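Local coordinates for virulence associated protein VapB (Rhodococcus equi, PDB 4CV7), which is a plasmid-encoded virulence-associated protein of unknown molecular function, folded as an eight-stranded antiparallel beta-barrel built from two Greek-key motifs, at residues H9-V23 / D32-F46. Sequence-based numbering, arbitrary orientation.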
ATOM      1  N   HIS A   9       2.571   8.899   2.933  1.00 17.10           N
ATOM      2  CA  HIS A   9       3.963   8.464   2.758  1.00 17.59           C
ATOM      3  C   HIS A   9       4.051   7.082   3.326  1.00 17.09           C
ATOM      4  O   HIS A   9       3.136   6.612   4.040  1.00 17.75           O
ATOM      5  CB  HIS A   9       4.964   9.408   3.406  1.00 20.10           C
ATOM      6  CG  HIS A   9       4.812   9.514   4.900  1.00 21.70           C
ATOM      7  ND1 HIS A   9       3.876  10.343   5.495  1.00 24.06           N
ATOM      8  CD2 HIS A   9       5.496   8.938   5.931  1.00 23.79           C
ATOM      9  CE1 HIS A   9       3.987  10.265   6.816  1.00 24.53           C
ATOM     10  NE2 HIS A   9       4.958   9.418   7.109  1.00 25.26           N
ATOM     11  N   GLY A  10       5.075   6.360   3.011  1.00 17.58           N
ATOM     12  CA  GLY A  10       5.219   5.012   3.416  1.00 17.91           C
ATOM     13  C   GLY A  10       6.589   4.444   3.231  1.00 17.44           C
ATOM     14  O   GLY A  10       7.495   5.151   2.825  1.00 19.03           O
ATOM     15  N   ASN A  11       6.709   3.143   3.468  1.00 17.32           N
ATOM     16  CA  ASN A  11       7.968   2.517   3.217  1.00 18.13           C
ATOM     17  C   ASN A  11       7.746   1.031   2.889  1.00 17.47           C
ATOM     18  O   ASN A  11       6.666   0.459   3.127  1.00 18.79           O
ATOM     19  CB  ASN A  11       8.928   2.731   4.405  1.00 20.49           C
ATOM     20  CG  ASN A  11       8.364   2.274   5.758  1.00 22.07           C
ATOM     21  OD1 ASN A  11       7.978   1.128   5.927  1.00 24.47           O
ATOM     22  ND2 ASN A  11       8.132   3.214   6.648  1.00 24.80           N
ATOM     23  N   VAL A  12       8.786   0.413   2.365  1.00 16.77           N
ATOM     24  CA  VAL A  12       8.770  -0.986   1.999  0.55 16.20           C
ATOM     25  C   VAL A  12      10.116  -1.605   2.338  1.00 16.56           C
ATOM     26  O   VAL A  12      11.164  -0.974   2.053  1.00 18.48           O
ATOM     27  CB  VAL A  12       8.443  -1.155   0.505  0.55 16.95           C
ATOM     28  CG1 VAL A  12       9.362  -0.303  -0.374  0.55 18.46           C
ATOM     29  CG2 VAL A  12       8.446  -2.594   0.043  0.55 17.28           C
ATOM     30  N   ILE A  13      10.079  -2.827   2.854  1.00 16.93           N
ATOM     31  CA  ILE A  13      11.308  -3.611   3.031  1.00 18.15           C
ATOM     32  C   ILE A  13      11.072  -4.881   2.260  1.00 17.81           C
ATOM     33  O   ILE A  13      10.125  -5.614   2.581  1.00 19.15           O
ATOM     34  CB  ILE A  13      11.557  -3.911   4.521  1.00 21.24           C
ATOM     35  CG1 ILE A  13      11.613  -2.575   5.257  1.00 24.62           C
ATOM     36  CG2 ILE A  13      12.856  -4.693   4.722  1.00 22.93           C
ATOM     37  CD1 ILE A  13      11.865  -2.623   6.722  1.00 29.86           C
ATOM     38  N   SER A  14      11.934  -5.192   1.283  1.00 17.08           N
ATOM     39  CA  SER A  14      11.866  -6.404   0.507  1.00 17.01           C
ATOM     40  C   SER A  14      12.948  -7.400   0.867  1.00 16.76           C
ATOM     41  O   SER A  14      14.125  -6.998   0.830  1.00 16.73           O
ATOM     42  CB  SER A  14      11.961  -6.069  -0.958  1.00 19.05           C
ATOM     43  OG  SER A  14      11.879  -7.290  -1.751  1.00 21.77           O
ATOM     44  N   ALA A  15      12.547  -8.678   1.005  0.54 16.37           N
ATOM     45  CA  ALA A  15      13.457  -9.826   0.965  0.54 17.71           C
ATOM     46  C   ALA A  15      13.467 -10.603  -0.339  0.54 19.34           C
ATOM     47  O   ALA A  15      13.851 -11.733  -0.326  0.54 20.33           O
ATOM     48  CB  ALA A  15      13.114 -10.756   2.137  0.54 17.73           C
ATOM     49  N   ALA A  16      13.117  -9.941  -1.431  0.54 19.59           N
ATOM     50  CA  ALA A  16      13.042 -10.467  -2.808  0.54 18.58           C
ATOM     51  C   ALA A  16      11.646 -11.034  -3.038  0.54 17.61           C
ATOM     52  O   ALA A  16      10.845 -10.436  -3.771  0.54 18.66           O
ATOM     53  CB  ALA A  16      14.070 -11.467  -3.085  0.54 19.40           C
ATOM     54  N   VAL A  17      11.342 -12.186  -2.449  0.54 17.48           N
ATOM     55  CA  VAL A  17       9.959 -12.751  -2.521  0.54 17.82           C
ATOM     56  C   VAL A  17       8.920 -12.219  -1.522  0.54 17.26           C
ATOM     57  O   VAL A  17       7.730 -12.325  -1.793  0.54 18.06           O
ATOM     58  CB  VAL A  17       9.833 -14.300  -2.448  0.54 19.76           C
ATOM     59  CG1 VAL A  17      10.444 -14.914  -3.589  0.54 20.40           C
ATOM     60  CG2 VAL A  17      10.322 -14.884  -1.170  0.54 19.37           C
ATOM     61  N   TYR A  18       9.342 -11.750  -0.336  1.00 17.47           N
ATOM     62  CA  TYR A  18       8.472 -11.173   0.628  1.00 17.06           C
ATOM     63  C   TYR A  18       8.746  -9.654   0.741  1.00 16.52           C
ATOM     64  O   TYR A  18       9.877  -9.263   0.747  1.00 16.61           O
ATOM     65  CB  TYR A  18       8.677 -11.838   1.971  1.00 18.05           C
ATOM     66  CG  TYR A  18       7.998 -11.177   3.104  1.00 18.78           C
ATOM     67  CD1 TYR A  18       6.661 -11.306   3.375  1.00 19.50           C
ATOM     68  CD2 TYR A  18       8.735 -10.267   3.882  1.00 19.90           C
ATOM     69  CE1 TYR A  18       6.089 -10.599   4.396  1.00 19.65           C
ATOM     70  CE2 TYR A  18       8.194  -9.495   4.840  1.00 20.22           C
ATOM     71  CZ  TYR A  18       6.894  -9.656   5.213  1.00 20.04           C
ATOM     72  OH  TYR A  18       6.290  -8.899   6.199  1.00 23.19           O
ATOM     73  N   GLN A  19       7.634  -8.935   0.941  1.00 15.74           N
ATOM     74  CA  GLN A  19       7.778  -7.466   1.249  1.00 16.11           C
ATOM     75  C   GLN A  19       6.866  -7.067   2.357  1.00 17.10           C
ATOM     76  O   GLN A  19       5.680  -7.436   2.409  1.00 18.21           O
ATOM     77  CB  GLN A  19       7.382  -6.611   0.019  1.00 16.19           C
ATOM     78  CG  GLN A  19       8.274  -6.940  -1.172  1.00 16.27           C
ATOM     79  CD  GLN A  19       7.750  -8.099  -2.009  1.00 17.07           C
ATOM     80  OE1 GLN A  19       6.538  -8.143  -2.215  1.00 18.22           O
ATOM     81  NE2 GLN A  19       8.610  -9.012  -2.397  1.00 18.40           N
ATOM     82  N   LYS A  20       7.388  -6.203   3.271  1.00 16.20           N
ATOM     83  CA  LYS A  20       6.543  -5.549   4.253  1.00 16.10           C
ATOM     84  C   LYS A  20       6.342  -4.096   3.854  1.00 15.11           C
ATOM     85  O   LYS A  20       7.286  -3.377   3.574  1.00 17.23           O
ATOM     86  CB  LYS A  20       7.312  -5.567   5.550  1.00 17.64           C
ATOM     87  CG  LYS A  20       6.551  -4.795   6.632  1.00 19.34           C
ATOM     88  CD  LYS A  20       5.317  -5.409   7.187  1.00 21.29           C
ATOM     89  CE  LYS A  20       5.537  -6.282   8.355  1.00 24.76           C
ATOM     90  NZ  LYS A  20       4.208  -6.843   8.766  1.00 26.03           N
ATOM     91  N   PHE A  21       5.058  -3.697   3.752  1.00 15.06           N
ATOM     92  CA  PHE A  21       4.707  -2.350   3.444  1.00 15.24           C
ATOM     93  C   PHE A  21       4.106  -1.641   4.689  1.00 15.65           C
ATOM     94  O   PHE A  21       3.321  -2.266   5.409  1.00 16.33           O
ATOM     95  CB  PHE A  21       3.612  -2.293   2.313  1.00 16.00           C
ATOM     96  CG  PHE A  21       4.096  -2.511   0.919  1.00 16.54           C
ATOM     97  CD1 PHE A  21       4.511  -3.765   0.510  1.00 15.83           C
ATOM     98  CD2 PHE A  21       4.132  -1.466  -0.011  1.00 18.49           C
ATOM     99  CE1 PHE A  21       4.953  -4.000  -0.785  1.00 16.03           C
ATOM    100  CE2 PHE A  21       4.602  -1.707  -1.320  1.00 18.79           C
ATOM    101  CZ  PHE A  21       4.973  -2.971  -1.677  1.00 17.21           C
ATOM    102  N   HIS A  22       4.413  -0.365   4.838  1.00 16.94           N
ATOM    103  CA  HIS A  22       3.699   0.546   5.774  1.00 18.47           C
ATOM    104  C   HIS A  22       3.284   1.721   4.970  1.00 19.29           C
ATOM    105  O   HIS A  22       4.005   2.279   4.142  1.00 20.75           O
ATOM    106  CB  HIS A  22       4.571   0.962   6.930  1.00 21.68           C
ATOM    107  CG  HIS A  22       4.856  -0.182   7.831  1.00 24.67           C
ATOM    108  ND1 HIS A  22       6.032  -0.872   7.807  1.00 29.27           N
ATOM    109  CD2 HIS A  22       4.116  -0.729   8.814  1.00 29.34           C
ATOM    110  CE1 HIS A  22       6.011  -1.804   8.754  1.00 30.20           C
ATOM    111  NE2 HIS A  22       4.865  -1.721   9.387  1.00 30.18           N
ATOM    112  N   VAL A  23       2.098   2.174   5.223  1.00 17.02           N
ATOM    113  CA  VAL A  23       1.643   3.464   4.734  1.00 17.06           C
ATOM    114  C   VAL A  23       1.055   4.277   5.851  1.00 16.70           C
ATOM    115  O   VAL A  23       0.227   3.767   6.630  1.00 16.96           O
ATOM    116  CB  VAL A  23       0.532   3.363   3.614  1.00 19.14           C
ATOM    117  CG1 VAL A  23       0.053   4.705   3.118  1.00 20.31           C
ATOM    118  CG2 VAL A  23       1.021   2.511   2.472  1.00 21.12           C
ATOM    119  N   ASP A  32      -0.538  -1.737   7.452  1.00 15.77           N
ATOM    120  CA  ASP A  32       0.491  -2.790   7.604  0.66 17.29           C
ATOM    121  C   ASP A  32       0.196  -3.856   6.580  1.00 16.72           C
ATOM    122  O   ASP A  32      -0.836  -4.569   6.748  1.00 17.35           O
ATOM    123  CB  ASP A  32       0.406  -3.379   9.021  0.66 19.99           C
ATOM    124  CG  ASP A  32       1.532  -4.372   9.409  0.66 22.81           C
ATOM    125  OD1 ASP A  32       2.296  -4.906   8.622  0.66 24.46           O
ATOM    126  OD2 ASP A  32       1.682  -4.647  10.609  0.66 29.77           O
ATOM    127  N   GLY A  33       1.074  -4.019   5.619  1.00 15.42           N
ATOM    128  CA  GLY A  33       0.827  -5.068   4.603  1.00 15.68           C
ATOM    129  C   GLY A  33       1.985  -5.991   4.360  1.00 15.48           C
ATOM    130  O   GLY A  33       3.136  -5.630   4.495  1.00 16.67           O
ATOM    131  N   ASP A  34       1.624  -7.247   4.105  1.00 15.26           N
ATOM    132  CA  ASP A  34       2.577  -8.313   3.935  1.00 16.11           C
ATOM    133  C   ASP A  34       2.335  -8.918   2.551  1.00 15.71           C
ATOM    134  O   ASP A  34       1.284  -9.503   2.376  1.00 15.83           O
ATOM    135  CB  ASP A  34       2.348  -9.366   5.012  1.00 18.79           C
ATOM    136  CG  ASP A  34       2.631  -8.817   6.383  1.00 20.30           C
ATOM    137  OD1 ASP A  34       3.788  -8.698   6.754  1.00 22.16           O
ATOM    138  OD2 ASP A  34       1.693  -8.697   7.135  1.00 28.73           O
ATOM    139  N   ALA A  35       3.305  -8.781   1.677  1.00 15.45           N
ATOM    140  CA  ALA A  35       3.118  -9.171   0.276  1.00 15.03           C
ATOM    141  C   ALA A  35       4.113 -10.235  -0.077  1.00 14.93           C
ATOM    142  O   ALA A  35       5.204 -10.362   0.459  1.00 16.76           O
ATOM    143  CB  ALA A  35       3.244  -8.029  -0.657  1.00 15.34           C
ATOM    144  N   GLY A  36       3.766 -11.026  -1.135  1.00 14.72           N
ATOM    145  CA  GLY A  36       4.706 -11.709  -1.958  1.00 15.29           C
ATOM    146  C   GLY A  36       4.847 -11.044  -3.286  1.00 15.85           C
ATOM    147  O   GLY A  36       3.866 -10.470  -3.803  1.00 16.16           O
ATOM    148  N   GLY A  37       5.969 -11.221  -3.906  1.00 18.94           N
ATOM    149  CA  GLY A  37       6.206 -10.605  -5.218  1.00 19.25           C
ATOM    150  C   GLY A  37       7.568 -10.878  -5.704  1.00 19.74           C
ATOM    151  O   GLY A  37       8.475 -11.032  -4.927  1.00 21.66           O
ATOM    152  N   LEU A  38       7.818 -10.723  -6.947  1.00 21.13           N
ATOM    153  CA  LEU A  38       9.104 -10.991  -7.534  1.00 22.99           C
ATOM    154  C   LEU A  38       9.764  -9.622  -7.602  1.00 25.10           C
ATOM    155  O   LEU A  38       9.514  -8.801  -8.548  1.00 31.26           O
ATOM    156  CB  LEU A  38       8.923 -11.671  -8.901  1.00 27.63           C
ATOM    157  CG  LEU A  38       8.400 -13.096  -8.800  1.00 29.99           C
ATOM    158  CD1 LEU A  38       8.151 -13.628 -10.217  1.00 35.44           C
ATOM    159  CD2 LEU A  38       9.287 -13.975  -8.011  1.00 32.74           C
ATOM    160  N   THR A  39      10.619  -9.336  -6.668  1.00 23.09           N
ATOM    161  CA  THR A  39      11.347  -8.125  -6.729  1.00 25.71           C
ATOM    162  C   THR A  39      12.735  -8.174  -6.104  1.00 26.92           C
ATOM    163  O   THR A  39      13.111  -9.258  -5.649  1.00 26.92           O
ATOM    164  CB  THR A  39      10.613  -7.014  -6.158  1.00 25.46           C
ATOM    165  OG1 THR A  39      11.302  -5.780  -6.443  1.00 28.81           O
ATOM    166  CG2 THR A  39      10.354  -7.101  -4.765  1.00 22.78           C
ATOM    167  N   ILE A  40      13.454  -7.063  -6.287  1.00 26.13           N
ATOM    168  CA  ILE A  40      14.788  -6.819  -5.787  1.00 26.97           C
ATOM    169  C   ILE A  40      14.791  -6.590  -4.262  1.00 26.37           C
ATOM    170  O   ILE A  40      13.948  -5.832  -3.758  1.00 29.85           O
ATOM    171  CB  ILE A  40      15.372  -5.481  -6.546  1.00 30.93           C
ATOM    172  CG1 ILE A  40      15.315  -5.696  -8.081  1.00 37.87           C
ATOM    173  CG2 ILE A  40      16.691  -4.911  -6.120  1.00 35.33           C
ATOM    174  CD1 ILE A  40      16.095  -6.923  -8.432  1.00 38.76           C
ATOM    175  N   PRO A  41      15.735  -7.226  -3.570  1.00 21.86           N
ATOM    176  CA  PRO A  41      15.793  -6.948  -2.150  1.00 20.61           C
ATOM    177  C   PRO A  41      16.267  -5.533  -1.850  1.00 20.06           C
ATOM    178  O   PRO A  41      17.008  -4.898  -2.635  1.00 23.55           O
ATOM    179  CB  PRO A  41      16.776  -8.009  -1.633  1.00 22.38           C
ATOM    180  CG  PRO A  41      17.627  -8.432  -2.840  1.00 25.79           C
ATOM    181  CD  PRO A  41      16.806  -8.113  -4.016  1.00 25.08           C
ATOM    182  N   GLY A  42      15.802  -5.006  -0.750  1.00 20.15           N
ATOM    183  CA  GLY A  42      16.135  -3.621  -0.383  1.00 20.90           C
ATOM    184  C   GLY A  42      15.040  -2.968   0.370  1.00 21.39           C
ATOM    185  O   GLY A  42      14.099  -3.562   0.703  1.00 21.72           O
ATOM    186  N   ALA A  43      15.160  -1.691   0.665  1.00 24.00           N
ATOM    187  CA  ALA A  43      14.265  -0.962   1.502  1.00 27.37           C
ATOM    188  C   ALA A  43      14.132   0.353   0.828  1.00 31.09           C
ATOM    189  O   ALA A  43      15.118   0.888   0.289  1.00 32.55           O
ATOM    190  CB  ALA A  43      14.852  -0.835   2.876  1.00 29.57           C
ATOM    191  N   GLY A  44      12.983   0.961   0.871  1.00 24.65           N
ATOM    192  CA  GLY A  44      12.868   2.353   0.540  1.00 25.67           C
ATOM    193  C   GLY A  44      11.631   3.041   1.042  1.00 23.87           C
ATOM    194  O   GLY A  44      10.746   2.390   1.439  1.00 22.47           O
ATOM    195  N   ALA A  45      11.624   4.341   1.033  1.00 24.93           N
ATOM    196  CA  ALA A  45      10.507   5.187   1.437  1.00 23.82           C
ATOM    197  C   ALA A  45       9.852   5.768   0.161  1.00 22.57           C
ATOM    198  O   ALA A  45      10.471   5.844  -0.892  1.00 24.10           O
ATOM    199  CB  ALA A  45      10.900   6.222   2.471  1.00 26.45           C
ATOM    200  N   PHE A  46       8.576   6.132   0.288  1.00 21.03           N
ATOM    201  CA  PHE A  46       7.858   6.714  -0.790  1.00 20.98           C
ATOM    202  C   PHE A  46       6.902   7.795  -0.287  1.00 21.02           C
ATOM    203  O   PHE A  46       6.447   7.783   0.855  1.00 20.54           O
ATOM    204  CB  PHE A  46       7.227   5.634  -1.669  1.00 20.67           C
ATOM    205  CG  PHE A  46       6.225   4.766  -0.959  1.00 20.45           C
ATOM    206  CD1 PHE A  46       4.921   5.198  -0.763  1.00 21.66           C
ATOM    207  CD2 PHE A  46       6.563   3.484  -0.457  1.00 20.45           C
ATOM    208  CE1 PHE A  46       4.019   4.411  -0.123  1.00 21.94           C
ATOM    209  CE2 PHE A  46       5.656   2.689   0.201  1.00 20.81           C
ATOM    210  CZ  PHE A  46       4.374   3.160   0.343  1.00 22.05           C
TER
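One face of the Phe46 ring lies against the backbone of Gly10: Gly10 CA sits 3.9 Å from the ring centroid and 19° off its normal, a CH-pi contact, while Val23 CG2 reaches the ring edge. Phe46 CG stands between its own backbone N and carbonyl carbon (chi1 62°), which swings the ring across onto the neighbouring strand. The Tyr18 ring is met at its edge by Asp34, ring and carboxylate being nearly coplanar (25° apart); Tyr18 OH donates to Asp34 OD1 at 2.6 Å, on the anti lone pair. Lys20, bent at chi2 and chi3, brings NZ to the syn side of the same Asp34 OD1, well out of the carboxylate plane, in a salt bridge of 2.8 Å. In one of two Asp32 conformers, Lys20 NZ also forms a salt bridge to Asp32 OD1 (2.7 Å), tying two carboxylates together. Four strands of the Greek-key barrel meet here: 18-23 pairs antiparallel with 32-37, and 9-14 with 42-46, two ladders whose register shifts by two between Ser14 and Tyr18. From strand 18-23, Gln19 NE2 donates to Gly37 O at 3.2 Å, and in the loop beyond, Thr39 OG1 bonds to the backbone of Ala96 and Val98.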